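Local coordinates for protein cytochrome c (Shewanella violacea, PDB 6A3L) that binds a covalently attached heme c in a four-helix bundle and, as a cytochrome c', probably takes part in electron transfer, at residues K85-S88 against L89-A93; S15-S18 against L19-H22; K74-T77 against D78-D81; T43-A46 against E47-A50. All coordinates share one frame; numbering follows the deposited sequence.

Interaction 1: residues K85-S88 against L89-A93. With HEC (heme c), chain C.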
# COMPACT_ATOMS: atom_id res chain seq x y z
N LYS A 85 -17.90 -0.01 -8.03
CA LYS A 85 -17.06 -1.19 -8.26
C LYS A 85 -15.88 -1.21 -7.30
O LYS A 85 -15.51 -2.26 -6.78
CB LYS A 85 -16.58 -1.21 -9.71
CG LYS A 85 -17.71 -1.38 -10.74
CD LYS A 85 -17.19 -1.41 -12.17
CE LYS A 85 -18.32 -1.67 -13.16
NZ LYS A 85 -19.00 -2.96 -12.88
N MET A 86 -15.27 -0.04 -7.06
CA MET A 86 -14.16 0.03 -6.12
C MET A 86 -14.62 -0.31 -4.71
O MET A 86 -13.92 -1.04 -3.98
CB MET A 86 -13.51 1.42 -6.15
CG MET A 86 -12.14 1.44 -5.50
SD MET A 86 -10.99 0.52 -6.54
CE MET A 86 -10.66 1.74 -7.81
N VAL A 87 -15.78 0.20 -4.30
CA VAL A 87 -16.30 -0.14 -2.98
C VAL A 87 -16.52 -1.64 -2.86
O VAL A 87 -16.25 -2.25 -1.82
CB VAL A 87 -17.60 0.64 -2.69
CG1 VAL A 87 -18.18 0.22 -1.34
CG2 VAL A 87 -17.35 2.13 -2.72
N SER A 88 -17.01 -2.26 -3.95
CA SER A 88 -17.18 -3.71 -3.97
C SER A 88 -15.84 -4.43 -3.85
O SER A 88 -15.74 -5.47 -3.17
CB SER A 88 -17.89 -4.15 -5.25
OG SER A 88 -19.28 -4.09 -5.10
N LEU A 89 -14.81 -3.92 -4.53
CA LEU A 89 -13.49 -4.53 -4.38
C LEU A 89 -13.09 -4.54 -2.91
O LEU A 89 -12.52 -5.53 -2.43
CB LEU A 89 -12.45 -3.77 -5.21
CG LEU A 89 -10.99 -4.24 -5.08
CD1 LEU A 89 -10.74 -5.63 -5.70
CD2 LEU A 89 -10.07 -3.23 -5.70
N GLN A 90 -13.37 -3.45 -2.20
CA GLN A 90 -13.04 -3.39 -0.78
C GLN A 90 -13.84 -4.41 0.01
O GLN A 90 -13.28 -5.19 0.79
CB GLN A 90 -13.29 -1.97 -0.26
CG GLN A 90 -12.39 -0.94 -0.92
CD GLN A 90 -12.89 0.48 -0.76
OE1 GLN A 90 -13.91 0.72 -0.11
NE2 GLN A 90 -12.16 1.43 -1.32
N ASP A 91 -15.16 -4.46 -0.21
CA ASP A 91 -15.98 -5.43 0.50
C ASP A 91 -15.53 -6.86 0.21
O ASP A 91 -15.40 -7.67 1.13
CB ASP A 91 -17.46 -5.24 0.15
CG ASP A 91 -18.05 -3.96 0.75
OD1 ASP A 91 -17.33 -3.24 1.47
OD2 ASP A 91 -19.25 -3.68 0.52
N ASN A 92 -15.27 -7.17 -1.06
CA ASN A 92 -14.77 -8.50 -1.41
C ASN A 92 -13.39 -8.77 -0.81
O ASN A 92 -13.09 -9.91 -0.42
CB ASN A 92 -14.71 -8.66 -2.92
CG ASN A 92 -16.07 -8.64 -3.56
OD1 ASN A 92 -17.09 -8.57 -2.86
ND2 ASN A 92 -16.11 -8.70 -4.88
N ALA A 93 -12.50 -7.76 -0.79
CA ALA A 93 -11.21 -7.95 -0.12
C ALA A 93 -11.40 -8.18 1.37
O ALA A 93 -10.75 -9.05 1.96
CB ALA A 93 -10.30 -6.74 -0.36
FE HEC C . -6.80 -2.54 -11.40
CHA HEC C . -4.50 -0.66 -13.20
CHB HEC C . -4.36 -4.80 -10.64
CHC HEC C . -8.87 -4.06 -9.04
CHD HEC C . -9.17 -0.21 -12.02
NA HEC C . -4.81 -2.68 -11.83
C1A HEC C . -4.07 -1.82 -12.62
C2A HEC C . -2.75 -2.39 -12.73
C3A HEC C . -2.71 -3.52 -12.02
C4A HEC C . -4.00 -3.73 -11.44
CMA HEC C . -1.48 -4.46 -11.87
CAA HEC C . -1.60 -1.75 -13.51
CBA HEC C . -1.00 -0.70 -12.56
CGA HEC C . 0.31 -0.25 -13.15
O1A HEC C . 1.31 -0.94 -12.87
O2A HEC C . 0.35 0.76 -13.90
NB HEC C . -6.63 -4.13 -10.01
C1B HEC C . -5.55 -4.98 -9.97
C2B HEC C . -5.89 -6.10 -9.11
C3B HEC C . -7.15 -5.92 -8.67
C4B HEC C . -7.63 -4.66 -9.22
CMB HEC C . -4.91 -7.26 -8.83
CAB HEC C . -7.95 -6.84 -7.70
CBB HEC C . -7.33 -7.46 -6.68
NC HEC C . -8.64 -2.18 -10.65
C1C HEC C . -9.34 -2.95 -9.73
C2C HEC C . -10.68 -2.40 -9.62
C3C HEC C . -10.79 -1.35 -10.46
C4C HEC C . -9.50 -1.18 -11.10
CMC HEC C . -11.77 -3.00 -8.72
CAC HEC C . -12.02 -0.43 -10.71
CBC HEC C . -12.87 -0.11 -9.72
ND HEC C . -6.80 -0.76 -12.41
C1D HEC C . -7.93 0.03 -12.55
C2D HEC C . -7.58 1.16 -13.36
C3D HEC C . -6.28 1.05 -13.70
C4D HEC C . -5.78 -0.17 -13.11
CMD HEC C . -8.56 2.29 -13.76
CAD HEC C . -5.46 2.05 -14.56
CBD HEC C . -4.52 2.90 -13.69
CGD HEC C . -3.73 3.84 -14.57
O1D HEC C . -2.89 3.37 -15.37
O2D HEC C . -3.95 5.07 -14.49

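Interaction 2: residues S15-S18 against L19-H22. With HEC (heme c), chain C.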
# COMPACT_ATOMS: atom_id res chain seq x y z
N SER A 15 0.63 2.80 -8.39
CA SER A 15 1.40 2.07 -7.38
C SER A 15 0.49 1.27 -6.46
O SER A 15 0.85 0.16 -6.05
CB SER A 15 2.26 3.02 -6.55
OG SER A 15 3.35 3.44 -7.31
N ALA A 16 -0.64 1.85 -6.06
CA ALA A 16 -1.55 1.12 -5.20
C ALA A 16 -1.97 -0.19 -5.86
O ALA A 16 -1.90 -1.25 -5.24
CB ALA A 16 -2.75 1.99 -4.85
N PHE A 17 -2.37 -0.13 -7.14
CA PHE A 17 -2.76 -1.33 -7.88
C PHE A 17 -1.59 -2.31 -8.02
O PHE A 17 -1.74 -3.52 -7.82
CB PHE A 17 -3.28 -0.94 -9.27
CG PHE A 17 -4.63 -0.26 -9.27
CD1 PHE A 17 -5.75 -0.91 -8.78
CD2 PHE A 17 -4.78 1.01 -9.80
CE1 PHE A 17 -7.01 -0.29 -8.81
CE2 PHE A 17 -6.03 1.64 -9.83
CZ PHE A 17 -7.15 0.98 -9.34
N SER A 18 -0.40 -1.80 -8.36
CA SER A 18 0.75 -2.68 -8.54
C SER A 18 1.11 -3.41 -7.25
O SER A 18 1.44 -4.61 -7.26
CB SER A 18 1.95 -1.89 -9.04
OG SER A 18 3.06 -2.77 -9.10
N LEU A 19 1.10 -2.70 -6.12
CA LEU A 19 1.31 -3.38 -4.84
C LEU A 19 0.19 -4.35 -4.53
O LEU A 19 0.41 -5.37 -3.85
CB LEU A 19 1.42 -2.35 -3.72
CG LEU A 19 2.62 -1.38 -3.74
CD1 LEU A 19 2.65 -0.52 -2.50
CD2 LEU A 19 3.91 -2.15 -3.81
N MET A 20 -1.03 -4.05 -4.99
CA MET A 20 -2.16 -4.95 -4.77
C MET A 20 -2.06 -6.19 -5.65
O MET A 20 -2.37 -7.30 -5.20
CB MET A 20 -3.47 -4.19 -5.01
CG MET A 20 -4.72 -5.01 -4.78
SD MET A 20 -6.10 -3.89 -4.49
CE MET A 20 -6.36 -3.17 -6.10
N ALA A 21 -1.63 -6.02 -6.91
CA ALA A 21 -1.47 -7.17 -7.79
C ALA A 21 -0.39 -8.12 -7.29
O ALA A 21 -0.54 -9.34 -7.38
CB ALA A 21 -1.13 -6.72 -9.21
N HIS A 22 0.72 -7.57 -6.76
CA HIS A 22 1.77 -8.44 -6.23
C HIS A 22 1.22 -9.29 -5.09
O HIS A 22 1.45 -10.50 -5.03
CB HIS A 22 2.99 -7.64 -5.74
CG HIS A 22 4.05 -8.53 -5.13
ND1 HIS A 22 4.14 -8.76 -3.78
CD2 HIS A 22 5.02 -9.27 -5.71
CE1 HIS A 22 5.14 -9.59 -3.54
NE2 HIS A 22 5.69 -9.92 -4.69
FE HEC C . -6.80 -2.54 -11.40
CHA HEC C . -4.50 -0.66 -13.20
CHB HEC C . -4.36 -4.80 -10.64
CHC HEC C . -8.87 -4.06 -9.04
CHD HEC C . -9.17 -0.21 -12.02
NA HEC C . -4.81 -2.68 -11.83
C1A HEC C . -4.07 -1.82 -12.62
C2A HEC C . -2.75 -2.39 -12.73
C3A HEC C . -2.71 -3.52 -12.02
C4A HEC C . -4.00 -3.73 -11.44
CMA HEC C . -1.48 -4.46 -11.87
CAA HEC C . -1.60 -1.75 -13.51
CBA HEC C . -1.00 -0.70 -12.56
CGA HEC C . 0.31 -0.25 -13.15
O1A HEC C . 1.31 -0.94 -12.87
O2A HEC C . 0.35 0.76 -13.90
NB HEC C . -6.63 -4.13 -10.01
C1B HEC C . -5.55 -4.98 -9.97
C2B HEC C . -5.89 -6.10 -9.11
C3B HEC C . -7.15 -5.92 -8.67
C4B HEC C . -7.63 -4.66 -9.22
CMB HEC C . -4.91 -7.26 -8.83
CAB HEC C . -7.95 -6.84 -7.70
CBB HEC C . -7.33 -7.46 -6.68
NC HEC C . -8.64 -2.18 -10.65
C1C HEC C . -9.34 -2.95 -9.73
C2C HEC C . -10.68 -2.40 -9.62
C3C HEC C . -10.79 -1.35 -10.46
C4C HEC C . -9.50 -1.18 -11.10
CMC HEC C . -11.77 -3.00 -8.72
CAC HEC C . -12.02 -0.43 -10.71
CBC HEC C . -12.87 -0.11 -9.72
ND HEC C . -6.80 -0.76 -12.41
C1D HEC C . -7.93 0.03 -12.55
C2D HEC C . -7.58 1.16 -13.36
C3D HEC C . -6.28 1.05 -13.70
C4D HEC C . -5.78 -0.17 -13.11
CMD HEC C . -8.56 2.29 -13.76
CAD HEC C . -5.46 2.05 -14.56
CBD HEC C . -4.52 2.90 -13.69
CGD HEC C . -3.73 3.84 -14.57
O1D HEC C . -2.89 3.37 -15.37
O2D HEC C . -3.95 5.07 -14.49

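Interaction 3: residues K74-T77 against D78-D81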
# COMPACT_ATOMS: atom_id res chain seq x y z
N LYS A 74 -13.97 7.24 -19.81
CA LYS A 74 -15.31 6.82 -19.42
C LYS A 74 -15.45 6.65 -17.91
O LYS A 74 -16.57 6.66 -17.40
CB LYS A 74 -15.67 5.53 -20.15
CG LYS A 74 -17.09 5.00 -19.90
CD LYS A 74 -17.37 3.66 -20.59
CE LYS A 74 -16.09 2.84 -20.72
NZ LYS A 74 -16.30 1.47 -21.24
N ILE A 75 -14.33 6.57 -17.18
CA ILE A 75 -14.39 6.47 -15.73
C ILE A 75 -15.17 7.64 -15.14
O ILE A 75 -16.03 7.46 -14.27
CB ILE A 75 -12.98 6.38 -15.12
CG1 ILE A 75 -12.32 5.04 -15.45
CG2 ILE A 75 -12.99 6.72 -13.61
CD1 ILE A 75 -10.92 4.91 -14.91
N TRP A 76 -14.89 8.86 -15.63
CA TRP A 76 -15.45 10.08 -15.08
C TRP A 76 -16.82 10.46 -15.65
O TRP A 76 -17.55 11.24 -15.02
CB TRP A 76 -14.46 11.23 -15.26
CG TRP A 76 -13.23 11.01 -14.44
CD1 TRP A 76 -13.06 11.31 -13.12
CD2 TRP A 76 -11.99 10.43 -14.88
NE1 TRP A 76 -11.80 10.95 -12.71
CE2 TRP A 76 -11.12 10.42 -13.78
CE3 TRP A 76 -11.54 9.93 -16.10
CZ2 TRP A 76 -9.81 9.92 -13.85
CZ3 TRP A 76 -10.25 9.43 -16.18
CH2 TRP A 76 -9.39 9.44 -15.06
N THR A 77 -17.17 9.97 -16.84
CA THR A 77 -18.55 10.10 -17.30
C THR A 77 -19.49 9.21 -16.49
O THR A 77 -20.69 9.47 -16.42
CB THR A 77 -18.67 9.79 -18.79
OG1 THR A 77 -18.41 8.39 -19.01
CG2 THR A 77 -17.69 10.65 -19.60
N ASP A 78 -18.97 8.12 -15.93
CA ASP A 78 -19.76 7.26 -15.06
C ASP A 78 -19.12 7.05 -13.68
O ASP A 78 -19.13 5.94 -13.14
CB ASP A 78 -20.02 5.91 -15.73
CG ASP A 78 -21.33 5.30 -15.29
OD1 ASP A 78 -21.83 5.65 -14.20
OD2 ASP A 78 -21.87 4.48 -16.06
N LYS A 79 -18.60 8.13 -13.08
CA LYS A 79 -17.84 8.02 -11.84
C LYS A 79 -18.64 7.35 -10.73
O LYS A 79 -18.08 6.64 -9.89
CB LYS A 79 -17.39 9.42 -11.39
CG LYS A 79 -16.39 9.45 -10.26
CD LYS A 79 -15.14 8.65 -10.58
CE LYS A 79 -13.97 9.12 -9.72
NZ LYS A 79 -14.38 9.22 -8.28
N SER A 80 -19.96 7.55 -10.73
CA SER A 80 -20.81 6.91 -9.73
C SER A 80 -20.65 5.38 -9.75
O SER A 80 -20.46 4.75 -8.71
CB SER A 80 -22.26 7.32 -9.97
OG SER A 80 -23.09 6.85 -8.94
N ASP A 81 -20.71 4.78 -10.94
CA ASP A 81 -20.57 3.33 -11.08
C ASP A 81 -19.15 2.85 -10.80
O ASP A 81 -18.95 1.77 -10.23
CB ASP A 81 -21.00 2.90 -12.49
CG ASP A 81 -20.71 1.43 -12.76
OD1 ASP A 81 -19.84 1.13 -13.61
OD2 ASP A 81 -21.36 0.58 -12.12

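Interaction 4: residues T43-A46 against E47-A50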
# COMPACT_ATOMS: atom_id res chain seq x y z
N THR A 43 -2.90 -15.03 5.02
CA THR A 43 -3.63 -13.99 5.74
C THR A 43 -2.91 -12.65 5.65
O THR A 43 -3.55 -11.59 5.53
CB THR A 43 -3.81 -14.42 7.20
OG1 THR A 43 -4.57 -15.62 7.24
CG2 THR A 43 -4.55 -13.37 7.99
N MET A 44 -1.58 -12.66 5.71
CA MET A 44 -0.83 -11.42 5.51
C MET A 44 -1.11 -10.82 4.14
O MET A 44 -1.32 -9.61 4.02
CB MET A 44 0.66 -11.66 5.69
CG MET A 44 1.49 -10.49 5.18
SD MET A 44 3.18 -11.02 4.93
CE MET A 44 3.59 -11.47 6.63
N ARG A 45 -1.08 -11.66 3.10
CA ARG A 45 -1.47 -11.23 1.76
C ARG A 45 -2.89 -10.68 1.74
O ARG A 45 -3.15 -9.63 1.13
CB ARG A 45 -1.35 -12.39 0.78
CG ARG A 45 0.06 -12.93 0.68
CD ARG A 45 0.98 -11.88 0.10
NE ARG A 45 2.34 -12.36 -0.03
CZ ARG A 45 3.40 -11.56 -0.06
NH1 ARG A 45 3.24 -10.26 0.05
NH2 ARG A 45 4.61 -12.06 -0.19
N ALA A 46 -3.82 -11.35 2.43
CA ALA A 46 -5.19 -10.85 2.51
C ALA A 46 -5.25 -9.50 3.19
O ALA A 46 -5.95 -8.58 2.75
CB ALA A 46 -6.08 -11.85 3.26
N GLU A 47 -4.54 -9.37 4.31
CA GLU A 47 -4.51 -8.10 5.00
C GLU A 47 -4.02 -7.01 4.07
O GLU A 47 -4.62 -5.94 3.98
CB GLU A 47 -3.60 -8.20 6.23
CG GLU A 47 -4.33 -8.65 7.49
CD GLU A 47 -3.40 -8.89 8.66
OE1 GLU A 47 -2.19 -8.61 8.52
OE2 GLU A 47 -3.88 -9.37 9.71
N ASN A 48 -2.96 -7.31 3.31
CA ASN A 48 -2.37 -6.30 2.44
C ASN A 48 -3.36 -5.86 1.37
O ASN A 48 -3.57 -4.65 1.18
CB ASN A 48 -1.07 -6.83 1.82
CG ASN A 48 0.03 -7.02 2.86
OD1 ASN A 48 -0.12 -6.62 4.01
ND2 ASN A 48 1.17 -7.58 2.45
N VAL A 49 -4.02 -6.82 0.69
CA VAL A 49 -4.90 -6.45 -0.41
C VAL A 49 -6.06 -5.61 0.10
O VAL A 49 -6.45 -4.61 -0.51
CB VAL A 49 -5.37 -7.71 -1.17
CG1 VAL A 49 -6.49 -7.38 -2.18
CG2 VAL A 49 -4.17 -8.39 -1.86
N ALA A 50 -6.60 -5.98 1.26
CA ALA A 50 -7.69 -5.22 1.86
C ALA A 50 -7.29 -3.77 2.12
O ALA A 50 -8.02 -2.83 1.75
CB ALA A 50 -8.14 -5.90 3.15

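Interaction 1: residues K85-S88 against L89-A93
Met86 and Leu89 sit one turn apart on helix 79-99 of the cytochrome c' four-helix bundle and lie side by side against one edge of heme c. Met86 can be followed outward. Its CB is already near the heme carbon CBC. CG passes Gln90 NE2 at 4.2 Å. SD lies 4.0 Å from Leu89 CD2 and is also close to CBC. The chain folds back at its last two torsions (chi2 70°, chi3 78°), which brings CE to 3.5 Å from heme CBC. Lys85 adds its CB to the same heme substituent, and its amine runs off from the heme and from Leu89-Ala93. The backbone is regular helix: Leu89 N to Lys85 O, Gln90 N to Met86 O, Asp91 N to Val87 O and Asn92 N to Ser88 O are all hydrogen bonds, the last at 2.8 Å. The Gln90 amide crosses beside Met86 and makes a weak bond from NE2 to Ser53 O on helix 39-53. Leu89 also packs on Met20 of helix 6-31 and Ser118 of helix 105-126. Its two methyls divide the heme edge between them: CD2 is 3.5 Å from heme CMC, and CD1 is 3.6 Å from heme CAB.

Interaction 2: residues S15-S18 against L19-H22
Phe17 has CG beside the backbone N (chi1 -72°), while Met20 has CG anti to its own N and SD nearly extended before CE turns back (chi1 -179°, chi3 71°). These torsions send both side chains from one side of helix 6-31 to the heme. There they meet: Met20 CE is 3.6 Å from Phe17 CD1, an oblique approach to the ring. The Phe17 ring lies with one face over the porphyrin. Heme ND sits 3.4 Å above the ring plane, over its centre. CD1 is 3.3 Å from the heme iron, and CE1 is near heme NC. The CD1-CE1 side of the ring therefore lies close over the iron. Met20 CE also touches heme C4B at 3.7 Å, and Ala21 CB reaches the heme methyl CMA at 3.5 Å. Regular helical bonds fix these positions; Ala21 N to Phe17 O is 2.7 Å. Outside the two segments, Met86 and Phe60 pack against Phe17, and Val49 and Leu52 against Met20. Ser15 and His22 face the second subunit: Ser15 OG is hydrogen-bonded to Ser15 OG of that chain, and His22 stacks on its Phe3. The helix thus serves heme and dimer at once. His123 is the axial ligand of the iron. A distal side chain that packs at the iron without binding it, opposite an axial histidine, is consistent with the five-coordinate heme pocket of cytochromes c'.

Interaction 3: residues K74-T77 against D78-D81
Lys79 lays the aliphatic part of its side chain across Ile75 and Trp76, one turn back in the chain. Its CD is 4.2 Å from Ile75 CG2. Its CE lies obliquely to the indole, 4.1 Å from Trp76 NE1. The Lys79 chain bends at chi2 (57°) and again at chi4, and its NZ ends in a salt bridge with Asp83. Ile75 CG2 also lies over the centre of the Trp76 ring, 4.0 Å above its plane. The same methyl thus touches both the lysine chain and the indole. Ile75 is the buried member: it touches the heme, Phe60 and Tyr126. The turn at Lys74-Thr77 leads into Asp78, which takes the N-cap position of helix 79-99. Lys74 O accepts two donors here from the same face of its carbonyl plane. Asp78 N bonds to it at 3.2 Å, and Thr77 OG1 at 3.0 Å. Thr77 OG1 reaches it by lying between the backbone N and the carbonyl carbon (chi1 68°). Trp76 NE1 is hydrogen-bonded to Phe60 O, and Lys74 NZ to Val125 O. The chemistry is therefore divided: a doubly used carbonyl ties the turn together, and the lysine methylenes pack on an isoleucine methyl and the pyrrole side of an indole while the charged end pairs with a carboxylate.

Interaction 4: residues T43-A46 against E47-A50
Thr43 starts the turn with its carbonyl O, which accepts Glu47 N at 2.7 Å. Its CG2 is 4.4 Å from Glu47 OE2, a loose touch. Met44 is next. Its O takes Asn48 N at 2.9 Å, and its side chain runs alongside that of Asn48, with CG 4.0 Å from ND2. Asn48 CG stands beside its own backbone N (chi1 -67°), which folds the amide back over the Met44 carbonyl. Arg45 bends at chi2 (-65°), and its NH1 comes to 4.2 Å from Asn48 ND2. The guanidinium and amide planes are turned 74° apart. Both nitrogens donate to Asn23 OD1, so this shared acceptor explains how two donors lie near each other. Arg45 NE makes a salt bridge with Asp26, and NH2 makes another with Glu58 of the second subunit. The two carboxylates balance the arginine's charge and fix the rotation of its guanidinium. Ala46 closes the segment, its O accepting Ala50 N. In the bundle, helix 39-53 has helix 6-31 on one flank, where Arg45 and Ala46 meet Met27 and Val49 meets Met20. Toward helix 79-99, Thr43, Ala46 and Glu47 pack on Leu97.

How the interactions relate
Interactions 1 and 2 both touch heme c and meet each other beside it: Leu89 CD2 is 3.7 Å from Met20 CE, and Met86 CE is 3.9 Å from Phe17 CZ. Interaction 4 touches both. Val49 CG1 packs 3.9 Å from Met20 CG, and Ala50 CA lies 3.7 Å from Ala93 CB. Three helices are thereby linked near the heme. Interactions 2 and 4 also share the contact with the second subunit. Interaction 3 leads directly into helix 79-99, which carries interaction 1, and brings Ile75 to the heme. It lies far from interaction 4, with nearest atoms about 17 Å apart.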